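Local coordinates for protein esterase (Rhizomucor miehei CAU432, PDB 4WY8) that hydrolyses carboxylic ester bonds as a fungal carboxylesterase, probably through a serine nucleophile carried on an alpha/beta hydrolase fold, at residues T4-D16 against G288-T302. Sequence-based numbering, arbitrary orientation.
Sequences TVKLKPYCQNIAD and GIIHGIFNLATLSPT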
ATOM      1  N   THR A   4     -10.607   2.645 -18.459  1.00 44.85           N
ATOM      2  CA  THR A   4     -10.434   1.265 -18.891  1.00 44.94           C
ATOM      3  C   THR A   4      -9.242   0.664 -18.139  1.00 43.92           C
ATOM      4  O   THR A   4      -8.181   1.296 -18.001  1.00 35.49           O
ATOM      5  CB  THR A   4     -10.234   1.154 -20.422  1.00 40.01           C
ATOM      6  OG1 THR A   4      -8.863   0.874 -20.727  1.00 48.23           O
ATOM      7  CG2 THR A   4     -10.657   2.443 -21.112  1.00 48.23           C
ATOM      8  N   VAL A   5      -9.435  -0.554 -17.639  1.00 42.55           N
ATOM      9  CA  VAL A   5      -8.434  -1.205 -16.807  1.00 34.03           C
ATOM     10  C   VAL A   5      -7.206  -1.558 -17.631  1.00 33.69           C
ATOM     11  O   VAL A   5      -7.315  -2.139 -18.711  1.00 38.57           O
ATOM     12  CB  VAL A   5      -9.007  -2.481 -16.138  1.00 34.05           C
ATOM     13  CG1 VAL A   5      -7.893  -3.297 -15.460  1.00 28.46           C
ATOM     14  CG2 VAL A   5     -10.098  -2.098 -15.133  1.00 26.57           C
ATOM     15  N   LYS A   6      -6.033  -1.185 -17.130  1.00 29.98           N
ATOM     16  CA  LYS A   6      -4.799  -1.621 -17.746  1.00 25.89           C
ATOM     17  C   LYS A   6      -4.179  -2.609 -16.770  1.00 32.71           C
ATOM     18  O   LYS A   6      -3.750  -2.223 -15.677  1.00 30.34           O
ATOM     19  CB  LYS A   6      -3.852  -0.446 -18.033  1.00 31.39           C
ATOM     20  CG  LYS A   6      -4.392   0.614 -19.036  1.00 35.04           C
ATOM     21  CD  LYS A   6      -4.525   0.067 -20.461  1.00 41.25           C
ATOM     22  CE  LYS A   6      -4.995   1.150 -21.442  1.00 44.58           C
ATOM     23  NZ  LYS A   6      -5.398   0.578 -22.771  1.00 32.93           N
ATOM     24  N   LEU A   7      -4.162  -3.883 -17.143  1.00 26.11           N
ATOM     25  CA  LEU A   7      -3.545  -4.889 -16.301  1.00 27.95           C
ATOM     26  C   LEU A   7      -2.045  -4.866 -16.494  1.00 31.16           C
ATOM     27  O   LEU A   7      -1.553  -4.506 -17.570  1.00 27.81           O
ATOM     28  CB  LEU A   7      -4.070  -6.289 -16.618  1.00 30.25           C
ATOM     29  CG  LEU A   7      -5.550  -6.487 -16.311  1.00 30.13           C
ATOM     30  CD1 LEU A   7      -5.951  -7.905 -16.697  1.00 28.45           C
ATOM     31  CD2 LEU A   7      -5.841  -6.177 -14.849  1.00 21.54           C
ATOM     32  N   LYS A   8      -1.322  -5.251 -15.448  1.00 28.77           N
ATOM     33  CA  LYS A   8       0.098  -5.522 -15.570  1.00 27.53           C
ATOM     34  C   LYS A   8       0.291  -6.832 -16.340  1.00 26.53           C
ATOM     35  O   LYS A   8      -0.573  -7.713 -16.305  1.00 28.33           O
ATOM     36  CB  LYS A   8       0.753  -5.586 -14.176  1.00 25.84           C
ATOM     37  CG  LYS A   8       0.429  -4.353 -13.335  1.00 31.06           C
ATOM     38  CD  LYS A   8       1.507  -4.035 -12.321  1.00 24.48           C
ATOM     39  CE  LYS A   8       1.108  -2.806 -11.512  1.00 22.60           C
ATOM     40  NZ  LYS A   8       1.618  -2.816 -10.097  1.00 18.94           N
ATOM     41  N   PRO A   9       1.424  -6.950 -17.052  1.00 32.00           N
ATOM     42  CA  PRO A   9       1.768  -8.108 -17.894  1.00 29.01           C
ATOM     43  C   PRO A   9       1.501  -9.486 -17.256  1.00 28.19           C
ATOM     44  O   PRO A   9       0.846 -10.325 -17.874  1.00 33.17           O
ATOM     45  CB  PRO A   9       3.273  -7.907 -18.158  1.00 27.87           C
ATOM     46  CG  PRO A   9       3.597  -6.455 -17.685  1.00 27.37           C
ATOM     47  CD  PRO A   9       2.295  -5.800 -17.346  1.00 22.61           C
ATOM     48  N   TYR A  10       2.008  -9.727 -16.055  1.00 28.29           N
ATOM     49  CA  TYR A  10       1.820 -11.020 -15.398  1.00 25.52           C
ATOM     50  C   TYR A  10       0.332 -11.358 -15.247  1.00 32.27           C
ATOM     51  O   TYR A  10      -0.118 -12.463 -15.616  1.00 32.40           O
ATOM     52  CB  TYR A  10       2.518 -10.998 -14.033  1.00 23.87           C
ATOM     53  CG  TYR A  10       2.490 -12.285 -13.231  1.00 24.00           C
ATOM     54  CD1 TYR A  10       3.653 -13.030 -13.032  1.00 26.05           C
ATOM     55  CD2 TYR A  10       1.318 -12.722 -12.618  1.00 23.98           C
ATOM     56  CE1 TYR A  10       3.642 -14.192 -12.265  1.00 19.28           C
ATOM     57  CE2 TYR A  10       1.290 -13.884 -11.860  1.00 25.62           C
ATOM     58  CZ  TYR A  10       2.455 -14.610 -11.681  1.00 19.14           C
ATOM     59  OH  TYR A  10       2.415 -15.757 -10.919  1.00 17.25           O
ATOM     60  N   CYS A  11      -0.423 -10.385 -14.728  1.00 30.90           N
ATOM     61  CA  CYS A  11      -1.847 -10.541 -14.440  1.00 27.12           C
ATOM     62  C   CYS A  11      -2.658 -10.686 -15.725  1.00 31.24           C
ATOM     63  O   CYS A  11      -3.647 -11.428 -15.767  1.00 30.46           O
ATOM     64  CB  CYS A  11      -2.350  -9.345 -13.608  1.00 28.39           C
ATOM     65  SG  CYS A  11      -1.853  -9.380 -11.830  1.00 27.14           S
ATOM     66  N   GLN A  12      -2.232  -9.983 -16.775  1.00 29.88           N
ATOM     67  CA  GLN A  12      -2.828 -10.169 -18.095  1.00 35.38           C
ATOM     68  C   GLN A  12      -2.654 -11.620 -18.540  1.00 35.55           C
ATOM     69  O   GLN A  12      -3.627 -12.321 -18.889  1.00 31.91           O
ATOM     70  CB  GLN A  12      -2.179  -9.225 -19.108  1.00 34.74           C
ATOM     71  CG  GLN A  12      -2.781  -9.293 -20.498  1.00 35.86           C
ATOM     72  CD  GLN A  12      -4.188  -8.726 -20.556  1.00 45.28           C
ATOM     73  OE1 GLN A  12      -4.413  -7.548 -20.260  1.00 43.54           O
ATOM     74  NE2 GLN A  12      -5.148  -9.569 -20.932  1.00 42.41           N
ATOM     75  N   ASN A  13      -1.404 -12.069 -18.473  1.00 28.81           N
ATOM     76  CA  ASN A  13      -1.067 -13.424 -18.842  1.00 31.49           C
ATOM     77  C   ASN A  13      -1.943 -14.441 -18.121  1.00 34.46           C
ATOM     78  O   ASN A  13      -2.500 -15.341 -18.750  1.00 37.57           O
ATOM     79  CB  ASN A  13       0.398 -13.717 -18.524  1.00 31.88           C
ATOM     80  CG  ASN A  13       0.808 -15.101 -18.965  1.00 37.38           C
ATOM     81  OD1 ASN A  13       0.752 -15.417 -20.155  1.00 42.74           O
ATOM     82  ND2 ASN A  13       1.134 -15.964 -18.003  1.00 31.83           N
ATOM     83  N   ILE A  14      -2.065 -14.289 -16.803  1.00 33.92           N
ATOM     84  CA  ILE A  14      -2.903 -15.180 -16.010  1.00 34.84           C
ATOM     85  C   ILE A  14      -4.349 -15.128 -16.484  1.00 34.77           C
ATOM     86  O   ILE A  14      -4.986 -16.163 -16.691  1.00 44.31           O
ATOM     87  CB  ILE A  14      -2.877 -14.836 -14.508  1.00 36.81           C
ATOM     88  CG1 ILE A  14      -1.478 -15.068 -13.910  1.00 30.55           C
ATOM     89  CG2 ILE A  14      -4.004 -15.604 -13.778  1.00 30.17           C
ATOM     90  CD1 ILE A  14      -1.044 -16.542 -13.862  1.00 27.05           C
ATOM     91  N   ALA A  15      -4.853 -13.921 -16.689  1.00 31.76           N
ATOM     92  CA  ALA A  15      -6.242 -13.764 -17.091  1.00 39.29           C
ATOM     93  C   ALA A  15      -6.526 -14.525 -18.387  1.00 41.06           C
ATOM     94  O   ALA A  15      -7.574 -15.156 -18.521  1.00 41.62           O
ATOM     95  CB  ALA A  15      -6.586 -12.290 -17.249  1.00 32.90           C
ATOM     96  N   ASP A  16      -5.601 -14.462 -19.343  1.00 45.94           N
ATOM     97  CA  ASP A  16      -5.826 -15.136 -20.626  1.00 45.66           C
ATOM     98  C   ASP A  16      -5.530 -16.639 -20.550  1.00 46.10           C
ATOM     99  O   ASP A  16      -6.043 -17.426 -21.338  1.00 52.22           O
ATOM    100  CB  ASP A  16      -4.975 -14.471 -21.700  1.00 43.87           C
ATOM    101  CG  ASP A  16      -5.272 -12.992 -21.818  1.00 41.57           C
ATOM    102  OD1 ASP A  16      -6.296 -12.555 -21.257  1.00 50.75           O
ATOM    103  OD2 ASP A  16      -4.491 -12.266 -22.459  1.00 38.27           O
ATOM    104  N   GLY A 288      -4.051  -2.236 -11.448  1.00 15.24           N
ATOM    105  CA  GLY A 288      -3.546  -3.097 -12.497  1.00 16.99           C
ATOM    106  C   GLY A 288      -3.417  -4.575 -12.173  1.00 21.64           C
ATOM    107  O   GLY A 288      -2.783  -5.312 -12.930  1.00 24.19           O
ATOM    108  N   ILE A 289      -4.033  -5.033 -11.084  1.00 15.60           N
ATOM    109  CA  ILE A 289      -3.933  -6.447 -10.746  1.00 17.15           C
ATOM    110  C   ILE A 289      -5.282  -7.135 -10.697  1.00 19.42           C
ATOM    111  O   ILE A 289      -6.336  -6.504 -10.570  1.00 14.56           O
ATOM    112  CB  ILE A 289      -3.228  -6.685  -9.377  1.00 17.30           C
ATOM    113  CG1 ILE A 289      -4.063  -6.129  -8.228  1.00 14.79           C
ATOM    114  CG2 ILE A 289      -1.844  -6.086  -9.364  1.00 13.87           C
ATOM    115  CD1 ILE A 289      -3.598  -6.626  -6.895  1.00 13.69           C
ATOM    116  N   ILE A 290      -5.227  -8.457 -10.793  1.00 18.29           N
ATOM    117  CA  ILE A 290      -6.413  -9.271 -10.684  1.00 17.43           C
ATOM    118  C   ILE A 290      -6.383 -10.107  -9.428  1.00 14.47           C
ATOM    119  O   ILE A 290      -5.360 -10.227  -8.752  1.00 11.44           O
ATOM    120  CB  ILE A 290      -6.584 -10.216 -11.891  1.00 16.89           C
ATOM    121  CG1 ILE A 290      -5.331 -11.094 -12.048  1.00 16.09           C
ATOM    122  CG2 ILE A 290      -6.890  -9.405 -13.144  1.00 15.00           C
ATOM    123  CD1 ILE A 290      -5.541 -12.356 -12.923  1.00 18.40           C
ATOM    124  N   HIS A 291      -7.536 -10.679  -9.136  1.00 13.31           N
ATOM    125  CA  HIS A 291      -7.661 -11.662  -8.091  1.00 16.72           C
ATOM    126  C   HIS A 291      -6.828 -12.910  -8.409  1.00 19.50           C
ATOM    127  O   HIS A 291      -6.757 -13.339  -9.558  1.00 21.25           O
ATOM    128  CB  HIS A 291      -9.141 -12.017  -7.925  1.00 12.36           C
ATOM    129  CG  HIS A 291      -9.462 -12.740  -6.656  1.00 15.17           C
ATOM    130  ND1 HIS A 291     -10.091 -12.123  -5.588  1.00 19.90           N
ATOM    131  CD2 HIS A 291      -9.306 -14.037  -6.297  1.00 16.66           C
ATOM    132  CE1 HIS A 291     -10.275 -13.003  -4.621  1.00 19.09           C
ATOM    133  NE2 HIS A 291      -9.805 -14.174  -5.023  1.00 19.89           N
ATOM    134  N   GLY A 292      -6.228 -13.501  -7.378  1.00 17.10           N
ATOM    135  CA  GLY A 292      -5.604 -14.810  -7.487  1.00 19.56           C
ATOM    136  C   GLY A 292      -4.088 -14.852  -7.601  1.00 22.74           C
ATOM    137  O   GLY A 292      -3.498 -15.919  -7.846  1.00 20.88           O
ATOM    138  N   ILE A 293      -3.431 -13.728  -7.351  1.00 11.99           N
ATOM    139  CA  ILE A 293      -1.991 -13.722  -7.505  1.00 15.37           C
ATOM    140  C   ILE A 293      -1.282 -14.475  -6.376  1.00 15.00           C
ATOM    141  O   ILE A 293      -0.104 -14.803  -6.504  1.00 18.47           O
ATOM    142  CB  ILE A 293      -1.453 -12.292  -7.640  1.00 19.94           C
ATOM    143  CG1 ILE A 293      -1.838 -11.412  -6.458  1.00 16.57           C
ATOM    144  CG2 ILE A 293      -2.016 -11.667  -8.921  1.00 20.73           C
ATOM    145  CD1 ILE A 293      -1.364  -9.969  -6.663  1.00 16.31           C
ATOM    146  N   PHE A 294      -1.988 -14.776  -5.287  1.00 13.87           N
ATOM    147  CA  PHE A 294      -1.341 -15.443  -4.151  1.00 14.66           C
ATOM    148  C   PHE A 294      -1.605 -16.950  -4.021  1.00 13.45           C
ATOM    149  O   PHE A 294      -1.178 -17.574  -3.029  1.00 14.28           O
ATOM    150  CB  PHE A 294      -1.736 -14.742  -2.845  1.00 13.98           C
ATOM    151  CG  PHE A 294      -1.197 -13.350  -2.742  1.00 13.49           C
ATOM    152  CD1 PHE A 294       0.170 -13.139  -2.625  1.00 12.43           C
ATOM    153  CD2 PHE A 294      -2.046 -12.252  -2.784  1.00 14.72           C
ATOM    154  CE1 PHE A 294       0.685 -11.848  -2.543  1.00 15.08           C
ATOM    155  CE2 PHE A 294      -1.546 -10.956  -2.702  1.00 12.41           C
ATOM    156  CZ  PHE A 294      -0.181 -10.754  -2.577  1.00 16.37           C
ATOM    157  N   ASN A 295      -2.263 -17.546  -5.015  1.00 13.92           N
ATOM    158  CA  ASN A 295      -2.485 -19.002  -5.017  1.00 12.61           C
ATOM    159  C   ASN A 295      -1.885 -19.720  -6.224  1.00 14.60           C
ATOM    160  O   ASN A 295      -2.448 -20.707  -6.712  1.00 14.74           O
ATOM    161  CB  ASN A 295      -3.986 -19.306  -4.963  1.00 13.96           C
ATOM    162  CG  ASN A 295      -4.755 -18.696  -6.137  1.00 23.62           C
ATOM    163  OD1 ASN A 295      -5.301 -17.595  -6.030  1.00 29.18           O
ATOM    164  ND2 ASN A 295      -4.843 -19.434  -7.244  1.00 19.89           N
ATOM    165  N   LEU A 296      -0.744 -19.230  -6.696  1.00 15.01           N
ATOM    166  CA  LEU A 296      -0.114 -19.777  -7.894  1.00 14.17           C
ATOM    167  C   LEU A 296       1.299 -20.289  -7.589  1.00 17.87           C
ATOM    168  O   LEU A 296       1.837 -20.085  -6.481  1.00 12.56           O
ATOM    169  CB  LEU A 296      -0.080 -18.718  -8.994  1.00 12.72           C
ATOM    170  CG  LEU A 296      -1.457 -18.096  -9.311  1.00 18.45           C
ATOM    171  CD1 LEU A 296      -1.333 -16.969 -10.319  1.00 15.27           C
ATOM    172  CD2 LEU A 296      -2.485 -19.137  -9.802  1.00 17.03           C
ATOM    173  N   ALA A 297       1.902 -20.959  -8.567  1.00 16.67           N
ATOM    174  CA  ALA A 297       3.220 -21.570  -8.356  1.00 17.74           C
ATOM    175  C   ALA A 297       4.295 -20.509  -8.207  1.00 14.09           C
ATOM    176  O   ALA A 297       5.302 -20.712  -7.503  1.00 14.31           O
ATOM    177  CB  ALA A 297       3.550 -22.521  -9.503  1.00 18.78           C
ATOM    178  N   THR A 298       4.070 -19.375  -8.870  1.00 12.09           N
ATOM    179  CA  THR A 298       4.989 -18.237  -8.834  1.00 11.54           C
ATOM    180  C   THR A 298       4.314 -17.006  -8.234  1.00 13.94           C
ATOM    181  O   THR A 298       3.108 -16.991  -7.995  1.00 12.84           O
ATOM    182  CB  THR A 298       5.474 -17.867 -10.226  1.00 14.99           C
ATOM    183  OG1 THR A 298       4.320 -17.659 -11.054  1.00 15.67           O
ATOM    184  CG2 THR A 298       6.320 -18.992 -10.820  1.00 17.68           C
ATOM    185  N   LEU A 299       5.091 -15.953  -8.042  1.00 15.50           N
ATOM    186  CA  LEU A 299       4.584 -14.724  -7.454  1.00 15.75           C
ATOM    187  C   LEU A 299       4.852 -13.544  -8.366  1.00 13.04           C
ATOM    188  O   LEU A 299       6.007 -13.266  -8.672  1.00 15.08           O
ATOM    189  CB  LEU A 299       5.240 -14.506  -6.083  1.00 10.91           C
ATOM    190  CG  LEU A 299       4.747 -13.292  -5.302  1.00 16.60           C
ATOM    191  CD1 LEU A 299       3.268 -13.463  -4.957  1.00 11.84           C
ATOM    192  CD2 LEU A 299       5.590 -13.135  -4.040  1.00 18.12           C
ATOM    193  N   SER A 300       3.799 -12.833  -8.774  1.00 14.65           N
ATOM    194  CA  SER A 300       3.956 -11.688  -9.673  1.00 16.56           C
ATOM    195  C   SER A 300       4.785 -10.597  -8.995  1.00 15.78           C
ATOM    196  O   SER A 300       4.895 -10.579  -7.774  1.00 11.79           O
ATOM    197  CB  SER A 300       2.595 -11.122 -10.100  1.00 19.18           C
ATOM    198  OG  SER A 300       1.955 -10.376  -9.082  1.00 19.59           O
ATOM    199  N   PRO A 301       5.408  -9.712  -9.791  1.00 19.06           N
ATOM    200  CA  PRO A 301       6.140  -8.587  -9.188  1.00 18.54           C
ATOM    201  C   PRO A 301       5.267  -7.773  -8.205  1.00 21.40           C
ATOM    202  O   PRO A 301       5.695  -7.452  -7.074  1.00 15.97           O
ATOM    203  CB  PRO A 301       6.545  -7.744 -10.405  1.00 23.08           C
ATOM    204  CG  PRO A 301       6.612  -8.750 -11.553  1.00 16.24           C
ATOM    205  CD  PRO A 301       5.521  -9.739 -11.266  1.00 13.98           C
ATOM    206  N   THR A 302       4.036  -7.469  -8.613  1.00 17.52           N
ATOM    207  CA  THR A 302       3.176  -6.707  -7.730  1.00 16.12           C
ATOM    208  C   THR A 302       2.813  -7.524  -6.496  1.00 16.33           C
ATOM    209  O   THR A 302       2.682  -6.966  -5.403  1.00 14.35           O
ATOM    210  CB  THR A 302       1.888  -6.259  -8.402  1.00 17.80           C
ATOM    211  OG1 THR A 302       2.178  -5.705  -9.695  1.00 19.23           O
ATOM    212  CG2 THR A 302       1.202  -5.202  -7.521  1.00 15.74           C
TER
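The loop that carries the probable catalytic histidine of this alpha/beta hydrolase, between the last sheet strand and helix 301-322, packs against the N-terminal helix 9-17 through Tyr10, Cys11 and Ile14. His291 itself faces away from that helix and hydrogen-bonds Ser164 and Asp261, consistent with a Ser-His-Asp triad. Where the chain enters the helix, Lys8 N donates a nearly straight bond (2.9 Å, 171°) to Gly288 O, and Gly288, with positive phi, lets the Lys6 carbonyl and Lys8 CG lie close. The Lys8 side chain, bent near its end (chi4 148°), crosses Thr302 at about a right angle, NZ to OG1 3.0 Å, and NZ also bonds Val281 O of the second subunit, a reach suited to a long chain ending in several N-H donors. Within the first turn of the helix, Cys11 points its sulfur at the loop backbone: Ile290 N makes a weak 3.6 Å bond to SG, while Ile293 CG2 touches the same sulfur. Ile290 directs CD1 against the helix, to Ile14 CG2 (3.7 Å), and offers CG2 to Leu7. Ile14 and Leu296 meet tip to tip through their CD1 atoms, 3.6 Å apart. With CG anti to its backbone N (chi1 -177°), Tyr10 lays its ring across the loop's return: Ser300 CB sits over the centre of one face in a CH-pi contact, a small residue whose OG meanwhile caps Gly303 N. At the ring's edge the phenol OH shares a 2.7 Å hydrogen bond with Thr298 OG1. Polar bonds at Gly288, Thr298 and Thr302 thus tie both ends of segment 288-302 to the helix start, with mainly apolar contacts between.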